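Local atomic coordinates of periplasmic binding protein/LacI transcriptional regulator (Brachyspira murdochii, PDB entry 4KQC), a protein that probably binds a carbohydrate, as expected of a periplasmic solute-binding protein that serves an ABC transporter. Residues 129-134 and 239-244; 184-189 and 195-200; 215-220 and 254-259; 222-227 and 233-238. All blocks are in the same frame, centred on the assembly; numbering follows the deposited sequence.

Contact 1 (129-134 and 239-244); sequences KTRIAA and AQDGGD
Arg131, near the C-terminal end of helix 113-133, faces Asp241 across a CA-CA distance of 7.7 Å, where a type I beta turn runs from Ala239 to Gly242. The Arg131 side chain reaches across the gap, bent at chi3 (72°), which brings the guanidinium side-on to the Asp241 carboxylate, the two planes only 13° apart. Arg131 NE donates to Asp241 OD2 at 2.9 Å and Arg131 NH1 to Asp241 OD1 at 2.9 Å, both on syn lone pairs: a bidentate salt bridge. At the end of the same guanidinium, NH1 and NH2 converge on Asp244 O, NH2 in the carbonyl plane (3.1 Å from Arg131 NH2) and NH1 from above it. Four bonds lying close to the guanidinium plane thus fix its rotation. Ala239 CB sits at its edge, 3.3 Å from Arg131 NH1. Asp241 OD1 also accepts from Gly243 N, from above the carboxylate plane, and a water donates to both Asp241 OD2 and Arg131 O. The bond from Gly243 N makes an Asx turn; Arg131 and this turn both use the Asp241 carboxylate. The result is a helix end pinned, in this periplasmic-binding-protein fold, to the loop that leads into strand 246-250.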
# COMPACT_ATOMS: atom_id res chain seq x y z
N LYS A 129 -18.08 -1.36 -16.70
CA LYS A 129 -18.17 -0.76 -18.03
C LYS A 129 -19.57 -0.79 -18.67
O LYS A 129 -19.99 0.21 -19.27
CB LYS A 129 -17.08 -1.28 -18.98
CG LYS A 129 -17.26 -2.70 -19.37
CD LYS A 129 -15.98 -3.16 -20.03
CE LYS A 129 -16.16 -4.51 -20.66
NZ LYS A 129 -15.07 -4.60 -21.68
N THR A 130 -20.33 -1.87 -18.48
CA THR A 130 -21.71 -1.88 -19.00
C THR A 130 -22.62 -0.91 -18.24
O THR A 130 -23.41 -0.14 -18.82
CB THR A 130 -22.22 -3.33 -18.94
OG1 THR A 130 -21.37 -4.12 -19.79
CG2 THR A 130 -23.69 -3.50 -19.42
N ARG A 131 -22.43 -0.90 -16.91
CA ARG A 131 -23.16 0.01 -16.03
C ARG A 131 -22.90 1.50 -16.29
O ARG A 131 -23.83 2.33 -16.30
CB ARG A 131 -23.03 -0.39 -14.56
CG ARG A 131 -23.84 -1.64 -14.26
CD ARG A 131 -23.34 -2.27 -12.97
NE ARG A 131 -23.75 -1.46 -11.82
CZ ARG A 131 -23.46 -1.70 -10.54
NH1 ARG A 131 -23.95 -0.90 -9.62
NH2 ARG A 131 -22.67 -2.73 -10.18
N ILE A 132 -21.65 1.85 -16.57
CA ILE A 132 -21.29 3.22 -16.88
C ILE A 132 -21.93 3.69 -18.19
O ILE A 132 -22.32 4.82 -18.29
CB ILE A 132 -19.75 3.37 -16.97
CG1 ILE A 132 -19.14 3.26 -15.57
CG2 ILE A 132 -19.36 4.72 -17.60
CD1 ILE A 132 -17.64 2.95 -15.56
N ALA A 133 -22.03 2.80 -19.17
CA ALA A 133 -22.57 3.16 -20.49
C ALA A 133 -24.01 3.68 -20.43
O ALA A 133 -24.41 4.46 -21.30
CB ALA A 133 -22.48 1.97 -21.39
N ALA A 134 -24.76 3.27 -19.41
CA ALA A 134 -26.08 3.83 -19.08
C ALA A 134 -26.17 5.27 -18.62
O ALA A 134 -27.27 5.85 -18.60
CB ALA A 134 -26.80 2.95 -18.06
N ALA A 239 -25.89 1.43 -5.01
CA ALA A 239 -25.14 2.12 -6.06
C ALA A 239 -26.00 3.13 -6.76
O ALA A 239 -27.22 3.10 -6.70
CB ALA A 239 -24.54 1.14 -7.04
N GLN A 240 -25.33 4.06 -7.44
CA GLN A 240 -25.91 5.15 -8.13
C GLN A 240 -27.03 4.77 -9.13
O GLN A 240 -28.02 5.51 -9.28
CB GLN A 240 -24.74 5.88 -8.80
CG GLN A 240 -25.00 7.24 -9.26
CD GLN A 240 -23.84 7.82 -10.01
OE1 GLN A 240 -22.77 7.23 -10.08
NE2 GLN A 240 -24.08 8.93 -10.68
N ASP A 241 -26.89 3.61 -9.77
CA ASP A 241 -27.87 3.03 -10.67
C ASP A 241 -28.86 2.05 -10.00
O ASP A 241 -29.60 1.36 -10.70
CB ASP A 241 -27.22 2.34 -11.86
CG ASP A 241 -26.29 1.20 -11.47
OD1 ASP A 241 -26.17 0.84 -10.26
OD2 ASP A 241 -25.64 0.64 -12.38
N GLY A 242 -28.90 2.04 -8.67
CA GLY A 242 -29.66 1.04 -7.90
C GLY A 242 -29.19 -0.39 -7.88
O GLY A 242 -29.86 -1.28 -7.32
N GLY A 243 -28.05 -0.66 -8.51
CA GLY A 243 -27.38 -1.95 -8.35
C GLY A 243 -26.52 -1.95 -7.10
O GLY A 243 -26.76 -1.15 -6.17
N ASP A 244 -25.57 -2.88 -7.09
CA ASP A 244 -24.70 -3.05 -5.92
C ASP A 244 -23.40 -2.27 -6.08
O ASP A 244 -22.88 -2.16 -7.16
CB ASP A 244 -24.32 -4.49 -5.74
CG ASP A 244 -25.52 -5.39 -5.55
OD1 ASP A 244 -26.62 -4.89 -5.33
OD2 ASP A 244 -25.29 -6.60 -5.57
O HOH W 1 -26.11 1.46 -14.96

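Contact 2 (184-189 and 195-200); sequences IVPTTQ and ANEVNA
Ile184 and Glu197 run alongside one another, heading opposite ways, with the methyl CG2 of the isoleucine against the carboxylate of the glutamate. That methyl is anti to the backbone N of Ile184, and it approaches Glu197 OE1 to 3.4 Å and Glu197 CD to 3.6 Å, while CB and CG of the glutamate lie a little farther from it. The glutamate reaches this place by one bend: chi1 of -65° sets CG beside its own backbone N, and the bend at chi2 (-75°) turns the carboxylate toward Ile184 CG2. Pro186 meets the same side chain at an oblique angle, with its ring atom CB 4.1 Å from Glu197 CG. Glu197 CG thus touches both Ile184 CG2 and Pro186 CB, from different directions. The setting is a beta-alpha unit of the alpha/beta domain: strand 179-184, an edge strand of its sheet, ends at Ile184, and the chain turns through Pro186 into helix 191-199, whose Glu197 leans back over the connection. Pro186 also rests on Leu146 of strand 141-146 and Met216 of helix 214-223. At the carboxylate, water supplies the polar link, donating to Glu197 OE2 at 2.9 Å and accepting from the backbone N of Thr187 at 3.0 Å. With an alanine in place of Glu197, which lacks the carboxylate, this water would probably be held less firmly, and Ile184 CG2 and the Pro186 ring be left less covered. Val185 turns its side chain the other way, toward Gln147 and Asn150.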
# COMPACT_ATOMS: atom_id res chain seq x y z
N ILE A 184 -10.82 11.57 -3.07
CA ILE A 184 -11.12 12.10 -1.74
C ILE A 184 -9.99 11.67 -0.81
O ILE A 184 -9.64 10.48 -0.69
CB ILE A 184 -12.45 11.46 -1.24
CG1 ILE A 184 -13.59 11.86 -2.15
CG2 ILE A 184 -12.73 11.86 0.19
CD1 ILE A 184 -14.72 10.86 -2.18
N VAL A 185 -9.42 12.63 -0.09
CA VAL A 185 -8.39 12.34 0.91
C VAL A 185 -8.99 12.69 2.28
O VAL A 185 -9.28 13.85 2.56
CB VAL A 185 -7.15 13.21 0.70
CG1 VAL A 185 -6.09 12.91 1.78
CG2 VAL A 185 -6.57 13.07 -0.70
N PRO A 186 -9.12 11.70 3.17
CA PRO A 186 -9.62 12.07 4.48
C PRO A 186 -8.60 12.91 5.24
O PRO A 186 -7.39 12.79 5.02
CB PRO A 186 -9.89 10.73 5.17
CG PRO A 186 -10.05 9.77 4.03
CD PRO A 186 -8.99 10.26 3.02
N THR A 187 -9.07 13.71 6.19
CA THR A 187 -8.17 14.67 6.85
C THR A 187 -7.10 13.97 7.68
O THR A 187 -6.01 14.49 7.86
CB THR A 187 -8.95 15.75 7.63
OG1 THR A 187 -8.04 16.79 8.07
CG2 THR A 187 -9.73 15.14 8.80
N THR A 188 -7.43 12.77 8.17
CA THR A 188 -6.43 11.85 8.73
C THR A 188 -6.80 10.43 8.35
O THR A 188 -7.90 10.18 7.79
CB THR A 188 -6.36 11.89 10.30
OG1 THR A 188 -7.54 11.29 10.87
CG2 THR A 188 -6.16 13.28 10.88
N GLN A 189 -5.96 9.46 8.72
CA GLN A 189 -6.29 8.05 8.50
C GLN A 189 -7.00 7.44 9.71
O GLN A 189 -7.05 6.23 9.83
CB GLN A 189 -5.02 7.28 8.15
CG GLN A 189 -4.41 7.69 6.77
CD GLN A 189 -3.32 6.76 6.35
OE1 GLN A 189 -3.58 5.55 6.17
NE2 GLN A 189 -2.09 7.26 6.27
N ALA A 195 -14.64 7.31 8.04
CA ALA A 195 -16.07 7.01 8.03
C ALA A 195 -16.92 8.20 7.62
O ALA A 195 -17.92 8.09 6.94
CB ALA A 195 -16.49 6.46 9.38
N ASN A 196 -16.53 9.40 8.04
CA ASN A 196 -17.31 10.56 7.69
C ASN A 196 -17.25 10.84 6.18
O ASN A 196 -18.17 11.36 5.64
CB ASN A 196 -16.79 11.72 8.51
CG ASN A 196 -17.35 11.72 9.93
OD1 ASN A 196 -18.50 11.42 10.15
ND2 ASN A 196 -16.57 12.17 10.84
N GLU A 197 -16.12 10.55 5.56
CA GLU A 197 -16.03 10.69 4.10
C GLU A 197 -16.85 9.62 3.41
O GLU A 197 -17.53 9.93 2.45
CB GLU A 197 -14.59 10.55 3.62
CG GLU A 197 -13.70 11.64 4.10
CD GLU A 197 -13.88 12.96 3.39
OE1 GLU A 197 -14.82 13.15 2.59
OE2 GLU A 197 -13.05 13.86 3.67
N VAL A 198 -16.86 8.42 3.94
CA VAL A 198 -17.65 7.31 3.32
C VAL A 198 -19.16 7.57 3.47
O VAL A 198 -19.97 7.29 2.55
CB VAL A 198 -17.23 5.97 3.86
CG1 VAL A 198 -18.16 4.89 3.38
CG2 VAL A 198 -15.76 5.67 3.52
N ASN A 199 -19.56 8.21 4.56
CA ASN A 199 -20.98 8.69 4.69
C ASN A 199 -21.54 9.40 3.47
O ASN A 199 -22.69 9.18 3.13
CB ASN A 199 -21.10 9.65 5.88
CG ASN A 199 -22.55 9.86 6.33
OD1 ASN A 199 -23.30 8.90 6.44
ND2 ASN A 199 -22.91 11.10 6.68
N ALA A 200 -20.78 10.30 2.80
CA ALA A 200 -21.28 11.03 1.63
C ALA A 200 -21.44 10.16 0.44
O ALA A 200 -22.04 10.55 -0.58
CB ALA A 200 -20.34 12.20 1.24
O HOH W 2 -12.07 13.82 6.36

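Contact 3 (215-220 and 254-259)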
# COMPACT_ATOMS: atom_id res chain seq x y z
N ALA A 215 -6.40 1.11 6.11
CA ALA A 215 -7.10 2.07 6.94
C ALA A 215 -8.34 2.54 6.21
O ALA A 215 -9.37 2.69 6.82
CB ALA A 215 -6.20 3.25 7.23
N MSE A 216 -8.24 2.80 4.91
CA MSE A 216 -9.43 3.13 4.14
C MSE A 216 -10.48 2.06 4.22
O MSE A 216 -11.68 2.37 4.36
CB MSE A 216 -9.12 3.44 2.68
CG MSE A 216 -8.12 4.51 2.31
SE MSE A 216 -8.53 6.28 3.07
CE MSE A 216 -7.32 6.24 4.63
N ALA A 217 -10.07 0.80 4.07
CA ALA A 217 -11.02 -0.32 4.16
C ALA A 217 -11.68 -0.40 5.53
O ALA A 217 -12.89 -0.55 5.63
CB ALA A 217 -10.32 -1.61 3.83
N ARG A 218 -10.90 -0.22 6.60
CA ARG A 218 -11.53 -0.20 7.95
C ARG A 218 -12.57 0.89 8.09
O ARG A 218 -13.62 0.64 8.63
CB ARG A 218 -10.49 -0.05 9.07
CG ARG A 218 -9.69 -1.27 9.44
CD ARG A 218 -9.15 -1.11 10.90
NE ARG A 218 -8.40 0.14 11.09
CZ ARG A 218 -7.17 0.40 10.61
NH1 ARG A 218 -6.48 -0.50 9.90
NH2 ARG A 218 -6.61 1.57 10.87
N GLY A 219 -12.27 2.12 7.68
CA GLY A 219 -13.21 3.21 7.72
C GLY A 219 -14.43 2.94 6.91
O GLY A 219 -15.56 3.23 7.31
N PHE A 220 -14.23 2.35 5.72
CA PHE A 220 -15.38 1.98 4.91
C PHE A 220 -16.31 0.98 5.63
O PHE A 220 -17.56 1.11 5.53
CB PHE A 220 -14.87 1.43 3.58
CG PHE A 220 -15.90 0.69 2.78
CD1 PHE A 220 -16.82 1.37 1.99
CD2 PHE A 220 -15.98 -0.69 2.86
CE1 PHE A 220 -17.77 0.66 1.26
CE2 PHE A 220 -16.96 -1.38 2.14
CZ PHE A 220 -17.83 -0.68 1.36
N LYS A 254 -7.31 -8.50 8.85
CA LYS A 254 -8.51 -9.31 9.05
C LYS A 254 -9.81 -8.66 8.62
O LYS A 254 -10.64 -9.30 8.01
CB LYS A 254 -8.62 -9.78 10.50
CG LYS A 254 -9.85 -10.60 10.83
CD LYS A 254 -9.56 -12.08 10.94
CE LYS A 254 -10.81 -12.86 11.32
NZ LYS A 254 -11.11 -13.87 10.26
N PRO A 255 -10.05 -7.37 9.00
CA PRO A 255 -11.37 -6.83 8.59
C PRO A 255 -11.59 -6.85 7.07
O PRO A 255 -12.68 -7.19 6.62
CB PRO A 255 -11.37 -5.39 9.11
CG PRO A 255 -10.30 -5.34 10.13
CD PRO A 255 -9.27 -6.39 9.76
N GLN A 256 -10.56 -6.48 6.33
CA GLN A 256 -10.61 -6.52 4.89
C GLN A 256 -10.81 -7.94 4.35
O GLN A 256 -11.52 -8.13 3.35
CB GLN A 256 -9.36 -5.85 4.27
CG GLN A 256 -9.42 -5.71 2.77
CD GLN A 256 -8.46 -4.68 2.16
OE1 GLN A 256 -8.66 -4.24 1.00
NE2 GLN A 256 -7.41 -4.27 2.91
N LEU A 257 -10.08 -8.91 4.91
CA LEU A 257 -10.19 -10.30 4.44
C LEU A 257 -11.59 -10.79 4.68
O LEU A 257 -12.22 -11.42 3.84
CB LEU A 257 -9.19 -11.19 5.20
CG LEU A 257 -7.71 -10.91 4.89
CD1 LEU A 257 -6.76 -11.75 5.73
CD2 LEU A 257 -7.51 -11.18 3.43
N ASP A 258 -12.12 -10.55 5.88
CA ASP A 258 -13.50 -10.98 6.15
C ASP A 258 -14.50 -10.30 5.21
O ASP A 258 -15.47 -10.95 4.79
CB ASP A 258 -13.85 -10.62 7.59
CG ASP A 258 -13.16 -11.51 8.60
OD1 ASP A 258 -12.60 -12.57 8.20
OD2 ASP A 258 -13.21 -11.13 9.80
N ALA A 259 -14.30 -9.00 4.93
CA ALA A 259 -15.20 -8.28 3.99
C ALA A 259 -15.16 -8.91 2.61
O ALA A 259 -16.16 -8.92 1.90
CB ALA A 259 -14.86 -6.82 3.90
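Ala217 and Gln256 make the first of two van der Waals contacts between helices 214-223 and 254-261. Ala217 CB points at the amide of Gln256, 4.0 Å from both Gln256 CD and Gln256 NE2. Small as the alanine is, it lets the backbones come close, the CA atoms of Ala217 and Gln256 being 6.3 Å apart. One step along, the side chains of Arg218 and Pro255 run abreast, with Arg218 CG 4.2 Å from CG of the proline ring. The guanidinium bends away at chi3 (-54°), and one of its faces lies over CA of Ala215, which sits near its rim.

The polar bonds of Gln256 go elsewhere than to the other helix. Gln256 has CG anti to its N (chi1 -173°) and an extended chain that carries the amide beside Ala217. Its OE1 bonds to Ser268 OG, and its NE2 to the carbonyls of Phe250 and Ser252. The two helices are therefore joined here by packing, while the amide of buried Gln256 is fixed by strand and loop partners.

Contact 4 (222-227 and 233-238)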
# COMPACT_ATOMS: atom_id res chain seq x y z
N VAL A 222 -16.83 0.67 8.79
CA VAL A 222 -17.65 1.34 9.82
C VAL A 222 -19.04 1.59 9.28
O VAL A 222 -20.03 1.50 10.04
CB VAL A 222 -17.01 2.64 10.24
CG1 VAL A 222 -18.00 3.50 11.05
CG2 VAL A 222 -15.67 2.39 10.92
N VAL A 223 -19.13 1.90 7.97
CA VAL A 223 -20.38 2.38 7.37
C VAL A 223 -21.15 1.28 6.61
O VAL A 223 -22.41 1.21 6.67
CB VAL A 223 -20.06 3.52 6.37
CG1 VAL A 223 -21.29 4.08 5.70
CG2 VAL A 223 -19.39 4.65 7.12
N TYR A 224 -20.39 0.47 5.90
CA TYR A 224 -20.97 -0.65 5.10
C TYR A 224 -20.63 -1.99 5.75
O TYR A 224 -19.45 -2.30 5.98
CB TYR A 224 -20.46 -0.61 3.68
CG TYR A 224 -21.16 0.44 2.87
CD1 TYR A 224 -22.43 0.20 2.33
CD2 TYR A 224 -20.59 1.69 2.63
CE1 TYR A 224 -23.06 1.15 1.59
CE2 TYR A 224 -21.24 2.62 1.91
CZ TYR A 224 -22.47 2.36 1.38
OH TYR A 224 -23.11 3.32 0.68
N LYS A 225 -21.64 -2.77 6.07
CA LYS A 225 -21.46 -3.89 6.95
C LYS A 225 -22.10 -5.15 6.45
O LYS A 225 -21.96 -6.18 7.09
CB LYS A 225 -22.03 -3.53 8.35
CG LYS A 225 -21.26 -2.38 9.01
CD LYS A 225 -21.52 -2.26 10.50
CE LYS A 225 -22.57 -1.24 10.84
NZ LYS A 225 -22.54 -0.98 12.32
N SER A 226 -22.75 -5.10 5.29
CA SER A 226 -23.44 -6.28 4.77
C SER A 226 -23.41 -6.28 3.25
O SER A 226 -23.30 -5.21 2.65
CB SER A 226 -24.88 -6.27 5.26
OG SER A 226 -25.63 -7.36 4.66
N ALA A 227 -23.52 -7.48 2.67
CA ALA A 227 -23.75 -7.64 1.23
C ALA A 227 -25.00 -8.51 0.99
O ALA A 227 -25.14 -9.16 -0.07
CB ALA A 227 -22.55 -8.20 0.51
N ASN A 233 -27.27 -1.30 6.41
CA ASN A 233 -25.92 -0.92 6.03
C ASN A 233 -25.34 -1.80 4.95
O ASN A 233 -24.16 -2.12 4.96
CB ASN A 233 -24.99 -0.96 7.24
CG ASN A 233 -25.58 -0.25 8.42
OD1 ASN A 233 -25.55 -0.77 9.55
ND2 ASN A 233 -26.21 0.88 8.15
N THR A 234 -26.17 -2.17 4.00
CA THR A 234 -25.76 -3.06 2.91
C THR A 234 -25.25 -2.34 1.64
O THR A 234 -25.70 -1.24 1.29
CB THR A 234 -26.92 -4.00 2.52
OG1 THR A 234 -26.44 -5.00 1.60
CG2 THR A 234 -28.10 -3.21 1.87
N ILE A 235 -24.34 -3.00 0.95
CA ILE A 235 -23.94 -2.52 -0.40
C ILE A 235 -24.98 -2.83 -1.46
O ILE A 235 -24.93 -2.25 -2.56
CB ILE A 235 -22.54 -3.04 -0.85
CG1 ILE A 235 -22.52 -4.55 -0.96
CG2 ILE A 235 -21.46 -2.59 0.11
CD1 ILE A 235 -21.51 -5.14 -1.94
N VAL A 236 -25.95 -3.67 -1.13
CA VAL A 236 -26.89 -4.18 -2.12
C VAL A 236 -27.94 -3.12 -2.40
O VAL A 236 -28.57 -2.61 -1.51
CB VAL A 236 -27.55 -5.52 -1.65
CG1 VAL A 236 -28.59 -6.01 -2.64
CG2 VAL A 236 -26.51 -6.59 -1.44
N GLY A 237 -28.06 -2.75 -3.67
CA GLY A 237 -29.01 -1.75 -4.08
C GLY A 237 -28.61 -0.32 -3.79
O GLY A 237 -29.41 0.58 -4.02
N ASP A 238 -27.38 -0.10 -3.31
CA ASP A 238 -26.98 1.25 -2.88
C ASP A 238 -26.10 1.98 -3.84
O ASP A 238 -25.66 3.08 -3.53
CB ASP A 238 -26.35 1.28 -1.49
CG ASP A 238 -26.49 2.66 -0.81
OD1 ASP A 238 -27.53 3.35 -1.01
OD2 ASP A 238 -25.62 3.05 -0.01
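Two torsions bring Tyr224 OH to Asp238: chi1 of -78° sets the ring of Tyr224 beside its own N, and chi1 of -155° swings the carboxylate of Asp238 anti to its N. Tyr224 OH donates to Asp238 OD2 at 2.6 Å, nearly in line with the C-O bond, and the ring and carboxylate planes stand 47° apart. Thr234 O lies at the ring edge, 3.6 Å from Tyr224 CE1, while Ile235 CG2 packs obliquely, 3.7 Å from Tyr224 CD1. Next along the chain, the backbones pair in a single beta bridge, Ser226 with Thr234: Lys225 N donates almost straight to Asn233 O at 2.8 Å, and Ile235 N to Ser226 O at 3.0 Å. Beyond it, Ala227 CB touches Ile235 CG1 at 3.9 Å. Thr234 OG1 accepts from Val236 N, an ST turn that leads into the type II turn from Ile235 to Asp238, and also bonds to Glu228 O. Gly203 N bonds to Asp238 OD2 and Lys204 N to Asp238 OD1, and the Tyr224 ring meets that of Phe220. A phenylalanine in place of Tyr224 lacks the hydroxyl, and Asp238 OD2 would probably be held less firmly. The chemistry implies a loop closed twice, by the backbone bridge and by a buried tyrosine whose hydroxyl ties the chain just after helix 214-223 to a carboxylate that also binds the loop at Gly203 and Lys204.

How the contacts relate
From the N terminus, the chain first reaches contact 1 at the end of helix 113-133; its partner loop follows 104 residues later, so contact 1 encloses the widest loop. Inside it, contact 2 closes a short beta-alpha turn from strand 179-184 into helix 191-199. Contact 3 then opens on helix 214-223 and closes on helix 254-261, beyond contact 1, so the two cross. Contact 4 lies within both loops, folding the exit of helix 214-223 against 233-238. Helix 214-223 ties contacts 3 and 4 together and packs on contact 2 through Pro186 and Ala195, while Asp244 of contact 1 meets Gly237 of contact 4. All four belong to the half with the mixed sheet.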